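Local coordinates for aminopeptidase N family protein (Idiomarina loihiensis L2TR, PDB 4FGM) that probably works as a zinc-dependent aminopeptidase of the M61 family, removing residues from the amino end of peptides, at residues Ser96-Asp100 / Gln101-Phe105; Leu187-Ser190 / Gly191-Ala195; Pro8-His12 / Gly13-Asn17. One frame throughout, in Å; residues are numbered along the deposited sequence.

Interactions 1 and 3 are two beta hairpins in the M61 N-terminal domain, with centres about 9 Å apart. They are joined where Leu99 O meets His14 ND1 at 2.6 Å, probably a hydrogen bond, and where Leu99 packs on Phe16. Interaction 2 lies where strand 183-190 of the neighbouring five-stranded sheet ends, its centre about 15 Å from that of interaction 1. Gln103 OE1 and Ser190 OG, 2.7 Å apart and probably hydrogen-bonded, connect those two contacts. Interactions 2 and 3 do not touch; their centres lie about 23 Å apart. None of the three belongs to the zinc site of His273, His277 and Glu307, although the Phe105 side chain of interaction 1 comes within about 11 Å of the bound maleic acid.

Interaction 1. Residues Ser96-Asp100 / Gln101-Phe105; sequences SAYLD and QFQGF
Tyr98 and Phe105 form the hydrogen-bonded pair of an antiparallel beta hairpin, strands 97-99 and 103-106, whose turn is held by Asp100. The strands and the Asp100 carboxylate are the tight part. Tyr98 N reaches Phe105 O at 2.8 Å, and Phe105 N returns to Tyr98 O at the same length, lying in the carbonyl plane. Next to the turn, Asp100 N bonds Gln103 O almost straight at 3.1 Å. Leu99 and Gly104 make the non-hydrogen-bonded pair, with Leu99 CD1 3.8 Å from Gly104 CA; a beta carbon on Gly104 would clash with that methyl. On the other face, Gln103 CG comes up to Tyr98 CE1 at 3.8 Å. Its amide lies nearly perpendicular to the ring and sends OE1 on to Ser190.

Only the side chains of Gln101 and Phe102 are loose: both are exposed, Gln101 CG lying over the centre of the Phe102 ring. Beneath them is an Asx turn: Asp100 CG sits between its backbone N and carbonyl carbon (chi1 66°), bringing OD1 to Phe102 N at 2.7 Å. The same oxygen takes Gln103 N at 2.9 Å, while Tyr98 OH donates to Asp100 OD2 at 2.6 Å from above the carboxylate plane.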
ATOM      1  N   SER A  96      -6.947   7.685   7.738  1.00 51.21           N
ATOM      2  CA  SER A  96      -7.377   8.872   8.475  1.00 49.35           C
ATOM      3  C   SER A  96      -7.791   8.772   9.940  1.00 51.63           C
ATOM      4  O   SER A  96      -7.084   9.250  10.814  1.00 74.15           O
ATOM      5  CB  SER A  96      -8.473   9.545   7.685  1.00 52.08           C
ATOM      6  OG  SER A  96      -9.505   8.626   7.371  1.00 54.49           O
ATOM      7  N   ALA A  97      -8.999   8.288  10.183  1.00 38.85           N
ATOM      8  CA  ALA A  97      -9.530   8.142  11.538  1.00 36.23           C
ATOM      9  C   ALA A  97     -10.912   7.548  11.474  1.00 34.40           C
ATOM     10  O   ALA A  97     -11.710   7.863  10.581  1.00 37.25           O
ATOM     11  CB  ALA A  97      -9.574   9.486  12.265  1.00 29.59           C
ATOM     12  N   TYR A  98     -11.172   6.656  12.419  1.00 33.87           N
ATOM     13  CA  TYR A  98     -12.438   5.937  12.499  1.00 33.04           C
ATOM     14  C   TYR A  98     -12.790   5.728  13.964  1.00 39.93           C
ATOM     15  O   TYR A  98     -11.920   5.418  14.780  1.00 44.99           O
ATOM     16  CB  TYR A  98     -12.285   4.582  11.788  1.00 31.54           C
ATOM     17  CG  TYR A  98     -13.477   3.657  11.884  1.00 37.26           C
ATOM     18  CD1 TYR A  98     -13.771   2.972  13.068  1.00 35.22           C
ATOM     19  CD2 TYR A  98     -14.325   3.478  10.793  1.00 41.13           C
ATOM     20  CE1 TYR A  98     -14.885   2.135  13.157  1.00 36.42           C
ATOM     21  CE2 TYR A  98     -15.436   2.646  10.872  1.00 44.02           C
ATOM     22  CZ  TYR A  98     -15.716   1.979  12.052  1.00 45.45           C
ATOM     23  OH  TYR A  98     -16.836   1.182  12.116  1.00 44.45           O
ATOM     24  N   LEU A  99     -14.065   5.903  14.298  1.00 40.36           N
ATOM     25  CA  LEU A  99     -14.521   5.725  15.668  1.00 37.41           C
ATOM     26  C   LEU A  99     -16.007   5.378  15.780  1.00 36.03           C
ATOM     27  O   LEU A  99     -16.861   6.101  15.270  1.00 37.77           O
ATOM     28  CB  LEU A  99     -14.254   6.994  16.485  1.00 35.66           C
ATOM     29  CG  LEU A  99     -14.655   6.930  17.965  1.00 34.71           C
ATOM     30  CD1 LEU A  99     -13.721   5.985  18.682  1.00 25.66           C
ATOM     31  CD2 LEU A  99     -14.602   8.324  18.600  1.00 27.75           C
ATOM     32  N   ASP A 100     -16.305   4.254  16.423  1.00 31.27           N
ATOM     33  CA  ASP A 100     -17.689   3.848  16.677  1.00 36.61           C
ATOM     34  C   ASP A 100     -17.693   3.150  18.045  1.00 39.57           C
ATOM     35  O   ASP A 100     -16.708   3.265  18.786  1.00 36.11           O
ATOM     36  CB  ASP A 100     -18.252   2.955  15.557  1.00 33.28           C
ATOM     37  CG  ASP A 100     -17.557   1.609  15.448  1.00 40.21           C
ATOM     38  OD1 ASP A 100     -16.734   1.258  16.324  1.00 41.27           O
ATOM     39  OD2 ASP A 100     -17.858   0.888  14.471  1.00 39.91           O
ATOM     40  N   GLN A 101     -18.760   2.440  18.398  1.00 36.38           N
ATOM     41  CA  GLN A 101     -18.801   1.807  19.714  1.00 39.91           C
ATOM     42  C   GLN A 101     -18.023   0.498  19.804  1.00 41.46           C
ATOM     43  O   GLN A 101     -18.030  -0.164  20.845  1.00 44.12           O
ATOM     44  CB  GLN A 101     -20.255   1.572  20.175  1.00 37.18           C
ATOM     45  CG  GLN A 101     -21.039   0.514  19.379  1.00 39.39           C
ATOM     46  CD  GLN A 101     -21.703   1.074  18.129  1.00 38.61           C
ATOM     47  OE1 GLN A 101     -21.057   1.708  17.296  1.00 38.86           O
ATOM     48  NE2 GLN A 101     -23.003   0.835  17.993  1.00 33.75           N
ATOM     49  N   PHE A 102     -17.334   0.126  18.733  1.00 37.96           N
ATOM     50  CA  PHE A 102     -16.579  -1.124  18.758  1.00 38.81           C
ATOM     51  C   PHE A 102     -15.073  -0.913  18.687  1.00 39.87           C
ATOM     52  O   PHE A 102     -14.301  -1.726  19.194  1.00 38.25           O
ATOM     53  CB  PHE A 102     -17.037  -2.034  17.610  1.00 38.35           C
ATOM     54  CG  PHE A 102     -18.521  -2.305  17.609  1.00 35.93           C
ATOM     55  CD1 PHE A 102     -19.101  -3.072  18.614  1.00 32.91           C
ATOM     56  CD2 PHE A 102     -19.337  -1.778  16.611  1.00 30.88           C
ATOM     57  CE1 PHE A 102     -20.481  -3.311  18.630  1.00 35.92           C
ATOM     58  CE2 PHE A 102     -20.713  -2.006  16.612  1.00 33.68           C
ATOM     59  CZ  PHE A 102     -21.291  -2.777  17.624  1.00 32.48           C
ATOM     60  N   GLN A 103     -14.647   0.176  18.059  1.00 43.92           N
ATOM     61  CA  GLN A 103     -13.216   0.434  17.948  1.00 39.71           C
ATOM     62  C   GLN A 103     -12.911   1.874  17.563  1.00 39.60           C
ATOM     63  O   GLN A 103     -13.802   2.641  17.195  1.00 41.25           O
ATOM     64  CB  GLN A 103     -12.593  -0.516  16.914  1.00 38.87           C
ATOM     65  CG  GLN A 103     -12.869  -0.144  15.448  1.00 43.14           C
ATOM     66  CD  GLN A 103     -12.419  -1.220  14.461  1.00 47.75           C
ATOM     67  OE1 GLN A 103     -11.377  -1.863  14.641  1.00 46.47           O
ATOM     68  NE2 GLN A 103     -13.201  -1.411  13.407  1.00 50.71           N
ATOM     69  N   GLY A 104     -11.634   2.222  17.658  1.00 30.32           N
ATOM     70  CA  GLY A 104     -11.181   3.545  17.300  1.00 27.11           C
ATOM     71  C   GLY A 104      -9.799   3.460  16.679  1.00 30.91           C
ATOM     72  O   GLY A 104      -8.951   2.674  17.106  1.00 36.83           O
ATOM     73  N   PHE A 105      -9.575   4.263  15.649  1.00 32.48           N
ATOM     74  CA  PHE A 105      -8.285   4.305  14.977  1.00 35.29           C
ATOM     75  C   PHE A 105      -8.052   5.733  14.505  1.00 34.09           C
ATOM     76  O   PHE A 105      -8.997   6.418  14.115  1.00 38.69           O
ATOM     77  CB  PHE A 105      -8.269   3.378  13.761  1.00 31.74           C
ATOM     78  CG  PHE A 105      -7.038   3.532  12.907  1.00 34.59           C
ATOM     79  CD1 PHE A 105      -5.830   2.943  13.284  1.00 30.33           C
ATOM     80  CD2 PHE A 105      -7.067   4.329  11.764  1.00 34.79           C
ATOM     81  CE1 PHE A 105      -4.671   3.139  12.531  1.00 38.65           C
ATOM     82  CE2 PHE A 105      -5.908   4.533  11.006  1.00 39.85           C
ATOM     83  CZ  PHE A 105      -4.710   3.941  11.393  1.00 40.59           C
TER

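Interaction 2. Residues Leu187-Ser190 / Gly191-Ala195; sequences LVLS and GRHYA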
ATOM      1  N   LEU A 187       1.697  -7.976  17.587  1.00 41.26           N
ATOM      2  CA  LEU A 187       0.686  -8.138  16.568  1.00 39.01           C
ATOM      3  C   LEU A 187      -0.563  -7.728  17.324  1.00 41.15           C
ATOM      4  O   LEU A 187      -0.887  -8.321  18.353  1.00 41.16           O
ATOM      5  CB  LEU A 187       0.556  -9.588  16.105  1.00 36.57           C
ATOM      6  CG  LEU A 187      -0.675  -9.785  15.199  1.00 36.22           C
ATOM      7  CD1 LEU A 187      -0.553  -8.910  13.950  1.00 34.48           C
ATOM      8  CD2 LEU A 187      -0.817 -11.243  14.819  1.00 36.71           C
ATOM      9  N   VAL A 188      -1.247  -6.699  16.835  1.00 34.16           N
ATOM     10  CA  VAL A 188      -2.455  -6.215  17.493  1.00 31.72           C
ATOM     11  C   VAL A 188      -3.647  -6.316  16.559  1.00 39.56           C
ATOM     12  O   VAL A 188      -3.585  -5.874  15.410  1.00 40.90           O
ATOM     13  CB  VAL A 188      -2.289  -4.745  17.935  1.00 29.34           C
ATOM     14  CG1 VAL A 188      -3.531  -4.281  18.689  1.00 27.02           C
ATOM     15  CG2 VAL A 188      -1.053  -4.608  18.794  1.00 28.83           C
ATOM     16  N   LEU A 189      -4.738  -6.877  17.064  1.00 38.32           N
ATOM     17  CA  LEU A 189      -5.939  -7.051  16.251  1.00 37.13           C
ATOM     18  C   LEU A 189      -7.180  -6.431  16.873  1.00 39.92           C
ATOM     19  O   LEU A 189      -7.409  -6.552  18.082  1.00 38.76           O
ATOM     20  CB  LEU A 189      -6.214  -8.543  16.039  1.00 41.36           C
ATOM     21  CG  LEU A 189      -5.086  -9.438  15.522  1.00 44.45           C
ATOM     22  CD1 LEU A 189      -5.585 -10.885  15.467  1.00 42.22           C
ATOM     23  CD2 LEU A 189      -4.636  -8.970  14.156  1.00 40.24           C
ATOM     24  N   SER A 190      -7.982  -5.779  16.034  1.00 35.05           N
ATOM     25  CA  SER A 190      -9.237  -5.171  16.457  1.00 32.52           C
ATOM     26  C   SER A 190     -10.285  -5.582  15.424  1.00 39.67           C
ATOM     27  O   SER A 190     -10.085  -5.392  14.221  1.00 42.21           O
ATOM     28  CB  SER A 190      -9.134  -3.646  16.495  1.00 37.44           C
ATOM     29  OG  SER A 190     -10.398  -3.063  16.802  1.00 38.60           O
ATOM     30  N   GLY A 191     -11.397  -6.143  15.894  1.00 39.90           N
ATOM     31  CA  GLY A 191     -12.447  -6.588  14.992  1.00 44.06           C
ATOM     32  C   GLY A 191     -12.743  -8.050  15.273  1.00 43.41           C
ATOM     33  O   GLY A 191     -12.023  -8.674  16.046  1.00 43.48           O
ATOM     34  N   ARG A 192     -13.797  -8.602  14.677  1.00 41.61           N
ATOM     35  CA  ARG A 192     -14.124 -10.009  14.903  1.00 37.05           C
ATOM     36  C   ARG A 192     -13.158 -10.862  14.083  1.00 43.08           C
ATOM     37  O   ARG A 192     -12.971 -10.612  12.898  1.00 44.68           O
ATOM     38  CB  ARG A 192     -15.575 -10.299  14.489  1.00 34.81           C
ATOM     39  CG  ARG A 192     -16.613  -9.510  15.274  1.00 45.70           C
ATOM     40  CD  ARG A 192     -18.027 -10.029  15.042  1.00 63.75           C
ATOM     41  NE  ARG A 192     -18.471 -10.906  16.123  1.00 76.78           N
ATOM     42  CZ  ARG A 192     -19.313 -10.540  17.086  1.00 81.61           C
ATOM     43  NH1 ARG A 192     -19.811  -9.311  17.102  1.00 81.20           N
ATOM     44  NH2 ARG A 192     -19.650 -11.396  18.039  1.00 85.63           N
ATOM     45  N   HIS A 193     -12.542 -11.860  14.711  1.00 47.03           N
ATOM     46  CA  HIS A 193     -11.585 -12.726  14.015  1.00 45.01           C
ATOM     47  C   HIS A 193     -11.379 -14.031  14.786  1.00 45.17           C
ATOM     48  O   HIS A 193     -11.792 -14.148  15.932  1.00 46.40           O
ATOM     49  CB  HIS A 193     -10.238 -12.016  13.906  1.00 45.35           C
ATOM     50  CG  HIS A 193      -9.545 -11.874  15.225  1.00 42.94           C
ATOM     51  ND1 HIS A 193      -8.815 -12.896  15.791  1.00 47.79           N
ATOM     52  CD2 HIS A 193      -9.566 -10.876  16.138  1.00 39.84           C
ATOM     53  CE1 HIS A 193      -8.420 -12.535  16.996  1.00 50.89           C
ATOM     54  NE2 HIS A 193      -8.865 -11.313  17.233  1.00 45.04           N
ATOM     55  N   TYR A 194     -10.714 -14.994  14.160  1.00 47.43           N
ATOM     56  CA  TYR A 194     -10.444 -16.282  14.796  1.00 44.26           C
ATOM     57  C   TYR A 194      -8.977 -16.633  14.621  1.00 43.07           C
ATOM     58  O   TYR A 194      -8.619 -17.798  14.486  1.00 52.08           O
ATOM     59  CB  TYR A 194     -11.298 -17.381  14.165  1.00 47.47           C
ATOM     60  CG  TYR A 194     -12.765 -17.037  14.101  1.00 53.84           C
ATOM     61  CD1 TYR A 194     -13.256 -16.184  13.115  1.00 52.10           C
ATOM     62  CD2 TYR A 194     -13.658 -17.532  15.053  1.00 48.28           C
ATOM     63  CE1 TYR A 194     -14.596 -15.828  13.078  1.00 53.78           C
ATOM     64  CE2 TYR A 194     -14.999 -17.184  15.026  1.00 53.24           C
ATOM     65  CZ  TYR A 194     -15.464 -16.328  14.036  1.00 58.04           C
ATOM     66  OH  TYR A 194     -16.793 -15.961  14.013  1.00 61.96           O
ATOM     67  N   ALA A 195      -8.130 -15.611  14.641  1.00 42.51           N
ATOM     68  CA  ALA A 195      -6.699 -15.792  14.446  1.00 42.23           C
ATOM     69  C   ALA A 195      -5.940 -16.641  15.454  1.00 42.45           C
ATOM     70  O   ALA A 195      -6.111 -16.523  16.668  1.00 43.11           O
ATOM     71  CB  ALA A 195      -6.020 -14.430  14.332  1.00 36.68           C
TER
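Leu189 and His193 meet where strand 183-190 runs out toward helix 197-215, in the strand-to-helix loop of a beta-alpha-beta unit. The chain returns in the parallel neighbour, strand 222-230, within the mixed five-stranded sheet of the catalytic part, consistent with a thermolysin-like fold.

The loop starts at Gly191, whose positive phi turns the backbone away from the strand direction. With that phi, a side chain on Gly191 would collide with Ser190 O, the carbonyl just before it. The chain then doubles back, placing His193 opposite Leu189.

The imidazole of His193 lies flat against the leucine. With CG placed between its own backbone N and carbonyl carbon (chi1 70°), the ring offers one face to Leu189 CD1, which stands 3.7 Å from the ring centroid and only 13° off the normal, a well-centred CH-pi contact. CD1 comes closest to His193 CE1, at 3.6 Å. Both ring nitrogens are occupied: His193 ND1 accepts from Ala195 N at 3.0 Å, exactly in the ring plane, while NE2 is hydrogen-bonded to Thr174 OG1. This pattern suggests a neutral ring with its proton on NE2, and the two bonds fix its rotation. Replacing His193 by an alanine is likely to leave Ala195 N and Thr174 OG1 without these partners and to open a gap over Leu189 CD1.

Beyond Tyr194, turned away from the strand, Ala195 comes in again toward Ile200 and Leu252. Here the reach of Leu189 counts: its chain is extended at chi2 (177°), and the same CD1 that covers the imidazole touches Ala195 CB at 3.7 Å.

Interaction 3. Residues Pro8-His12 / Gly13-Asn17; sequences PIDLH and GHLFN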
ATOM      1  N   PRO A   8     -11.925  10.186  22.910  1.00 43.04           N
ATOM      2  CA  PRO A   8     -12.921   9.641  21.979  1.00 41.80           C
ATOM      3  C   PRO A   8     -14.225   9.932  22.720  1.00 44.52           C
ATOM      4  O   PRO A   8     -14.805   9.044  23.339  1.00 44.83           O
ATOM      5  CB  PRO A   8     -12.604   8.145  21.961  1.00 39.56           C
ATOM      6  CG  PRO A   8     -11.173   8.073  22.394  1.00 36.71           C
ATOM      7  CD  PRO A   8     -11.105   9.107  23.482  1.00 39.38           C
ATOM      8  N   ILE A   9     -14.671  11.181  22.658  1.00 40.49           N
ATOM      9  CA  ILE A   9     -15.848  11.620  23.396  1.00 41.84           C
ATOM     10  C   ILE A   9     -17.230  11.138  22.977  1.00 44.94           C
ATOM     11  O   ILE A   9     -18.101  10.950  23.826  1.00 45.77           O
ATOM     12  CB  ILE A   9     -15.879  13.181  23.472  1.00 36.42           C
ATOM     13  CG1 ILE A   9     -16.760  13.630  24.637  1.00 43.33           C
ATOM     14  CG2 ILE A   9     -16.390  13.771  22.159  1.00 32.78           C
ATOM     15  CD1 ILE A   9     -16.155  13.335  26.000  1.00 41.49           C
ATOM     16  N   ASP A  10     -17.446  10.944  21.682  1.00 43.09           N
ATOM     17  CA  ASP A  10     -18.756  10.527  21.204  1.00 39.46           C
ATOM     18  C   ASP A  10     -18.659   9.339  20.256  1.00 40.32           C
ATOM     19  O   ASP A  10     -18.435   9.501  19.053  1.00 43.87           O
ATOM     20  CB  ASP A  10     -19.436  11.704  20.498  1.00 41.48           C
ATOM     21  CG  ASP A  10     -20.924  11.468  20.265  1.00 43.55           C
ATOM     22  OD1 ASP A  10     -21.339  10.285  20.224  1.00 46.37           O
ATOM     23  OD2 ASP A  10     -21.670  12.462  20.113  1.00 42.52           O
ATOM     24  N   LEU A  11     -18.847   8.145  20.803  1.00 37.98           N
ATOM     25  CA  LEU A  11     -18.771   6.918  20.023  1.00 39.18           C
ATOM     26  C   LEU A  11     -19.833   6.779  18.932  1.00 44.26           C
ATOM     27  O   LEU A  11     -19.517   6.400  17.802  1.00 42.74           O
ATOM     28  CB  LEU A  11     -18.817   5.722  20.973  1.00 36.60           C
ATOM     29  CG  LEU A  11     -17.466   5.174  21.451  1.00 36.99           C
ATOM     30  CD1 LEU A  11     -16.411   6.255  21.501  1.00 29.94           C
ATOM     31  CD2 LEU A  11     -17.648   4.527  22.803  1.00 33.47           C
ATOM     32  N   HIS A  12     -21.084   7.087  19.256  1.00 40.47           N
ATOM     33  CA  HIS A  12     -22.151   6.975  18.266  1.00 43.67           C
ATOM     34  C   HIS A  12     -22.085   8.085  17.220  1.00 45.52           C
ATOM     35  O   HIS A  12     -22.518   7.894  16.076  1.00 39.91           O
ATOM     36  CB  HIS A  12     -23.519   6.977  18.951  1.00 41.32           C
ATOM     37  CG  HIS A  12     -23.771   5.765  19.790  1.00 50.30           C
ATOM     38  ND1 HIS A  12     -24.963   5.548  20.450  1.00 52.98           N
ATOM     39  CD2 HIS A  12     -22.983   4.703  20.083  1.00 50.96           C
ATOM     40  CE1 HIS A  12     -24.896   4.408  21.112  1.00 48.38           C
ATOM     41  NE2 HIS A  12     -23.704   3.874  20.906  1.00 46.60           N
ATOM     42  N   GLY A  13     -21.547   9.240  17.617  1.00 37.62           N
ATOM     43  CA  GLY A  13     -21.414  10.351  16.694  1.00 32.57           C
ATOM     44  C   GLY A  13     -20.084  10.337  15.937  1.00 37.14           C
ATOM     45  O   GLY A  13     -19.861  11.158  15.042  1.00 37.00           O
ATOM     46  N   HIS A  14     -19.196   9.406  16.287  1.00 35.29           N
ATOM     47  CA  HIS A  14     -17.892   9.297  15.631  1.00 37.21           C
ATOM     48  C   HIS A  14     -17.106  10.605  15.781  1.00 38.75           C
ATOM     49  O   HIS A  14     -16.562  11.133  14.814  1.00 37.81           O
ATOM     50  CB  HIS A  14     -18.073   8.983  14.139  1.00 32.89           C
ATOM     51  CG  HIS A  14     -19.178   8.012  13.857  1.00 44.22           C
ATOM     52  ND1 HIS A  14     -19.259   6.779  14.464  1.00 43.30           N
ATOM     53  CD2 HIS A  14     -20.267   8.115  13.060  1.00 39.72           C
ATOM     54  CE1 HIS A  14     -20.354   6.161  14.055  1.00 36.33           C
ATOM     55  NE2 HIS A  14     -20.982   6.950  13.205  1.00 39.79           N
ATOM     56  N   LEU A  15     -17.036  11.119  17.001  1.00 40.68           N
ATOM     57  CA  LEU A  15     -16.339  12.367  17.244  1.00 40.61           C
ATOM     58  C   LEU A  15     -15.283  12.300  18.330  1.00 41.28           C
ATOM     59  O   LEU A  15     -15.529  11.794  19.424  1.00 41.58           O
ATOM     60  CB  LEU A  15     -17.349  13.458  17.613  1.00 41.80           C
ATOM     61  CG  LEU A  15     -18.350  13.901  16.538  1.00 38.99           C
ATOM     62  CD1 LEU A  15     -19.505  14.641  17.186  1.00 37.07           C
ATOM     63  CD2 LEU A  15     -17.642  14.781  15.520  1.00 37.13           C
ATOM     64  N   PHE A  16     -14.095  12.806  18.020  1.00 41.59           N
ATOM     65  CA  PHE A  16     -13.024  12.863  18.999  1.00 38.49           C
ATOM     66  C   PHE A  16     -13.010  14.320  19.468  1.00 34.84           C
ATOM     67  O   PHE A  16     -13.275  15.225  18.671  1.00 38.15           O
ATOM     68  CB  PHE A  16     -11.654  12.581  18.369  1.00 34.50           C
ATOM     69  CG  PHE A  16     -11.379  11.138  18.055  1.00 36.79           C
ATOM     70  CD1 PHE A  16     -11.663  10.615  16.797  1.00 33.63           C
ATOM     71  CD2 PHE A  16     -10.760  10.317  18.997  1.00 36.62           C
ATOM     72  CE1 PHE A  16     -11.318   9.287  16.472  1.00 34.61           C
ATOM     73  CE2 PHE A  16     -10.414   9.000  18.689  1.00 36.49           C
ATOM     74  CZ  PHE A  16     -10.698   8.482  17.415  1.00 32.43           C
ATOM     75  N   ASN A  17     -12.737  14.555  20.749  1.00 33.76           N
ATOM     76  CA  ASN A  17     -12.613  15.926  21.235  1.00 32.81           C
ATOM     77  C   ASN A  17     -11.116  16.134  21.257  1.00 41.05           C
ATOM     78  O   ASN A  17     -10.375  15.249  21.689  1.00 46.31           O
ATOM     79  CB  ASN A  17     -13.144  16.100  22.659  1.00 30.89           C
ATOM     80  CG  ASN A  17     -14.576  16.586  22.690  1.00 44.94           C
ATOM     81  OD1 ASN A  17     -15.210  16.773  21.644  1.00 50.13           O
ATOM     82  ND2 ASN A  17     -15.096  16.797  23.895  1.00 47.46           N
TER
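Opposite Asp10 the chain fits two residues, His14 and Leu15, at the end of the hairpin formed by strands 2-10 and 15-22: a G1 beta bulge. The extra residue, His14, has left-handed backbone angles (59°, 49°), a conformation more often met with glycine at this position of the bulge.

Backbone hydrogen bonds set the register. Asp10 N gives to Leu15 O at 3.1 Å, and Leu15 N comes back to Asp10 O at 3.0 Å. Inside the turn His14 N makes a weak bond to Leu11 O.

One polar side chain, Asp10, grips the turn. Its CG stands anti to the backbone N (chi1 -166°), which carries Asp10 OD1 to within 2.8 Å of Gly13 N; the amide approaches from above the carboxylate plane. Gly13 is tightly placed, since a beta carbon on it would clash with Asp10 OD2.

Among the van der Waals contacts, His12 O lies over one face of the His14 ring, offset toward the rim and 3.4 Å from His14 CE1; the ring also stacks with Trp90. The apolar pair is Pro8 and Phe16, which cross obliquely with Pro8 CG 3.9 Å from Phe16 CE2. Phe16 in turn meets the Phe106 ring steeply. Ile9 sets an aliphatic chain against a polar amide, crossing that of Asn17 at a slant, with Ile9 CG2 3.3 Å from Asn17 OD1. That oxygen is already bonded to Gln86 NE2 of the adjoining strand 81-91.

With the Gly13 amide held by an Asp10 oxygen inside the turn, the His14 ring is left to bond outward: its ND1 meets the acceptor Leu99 O, and therefore probably carries the proton.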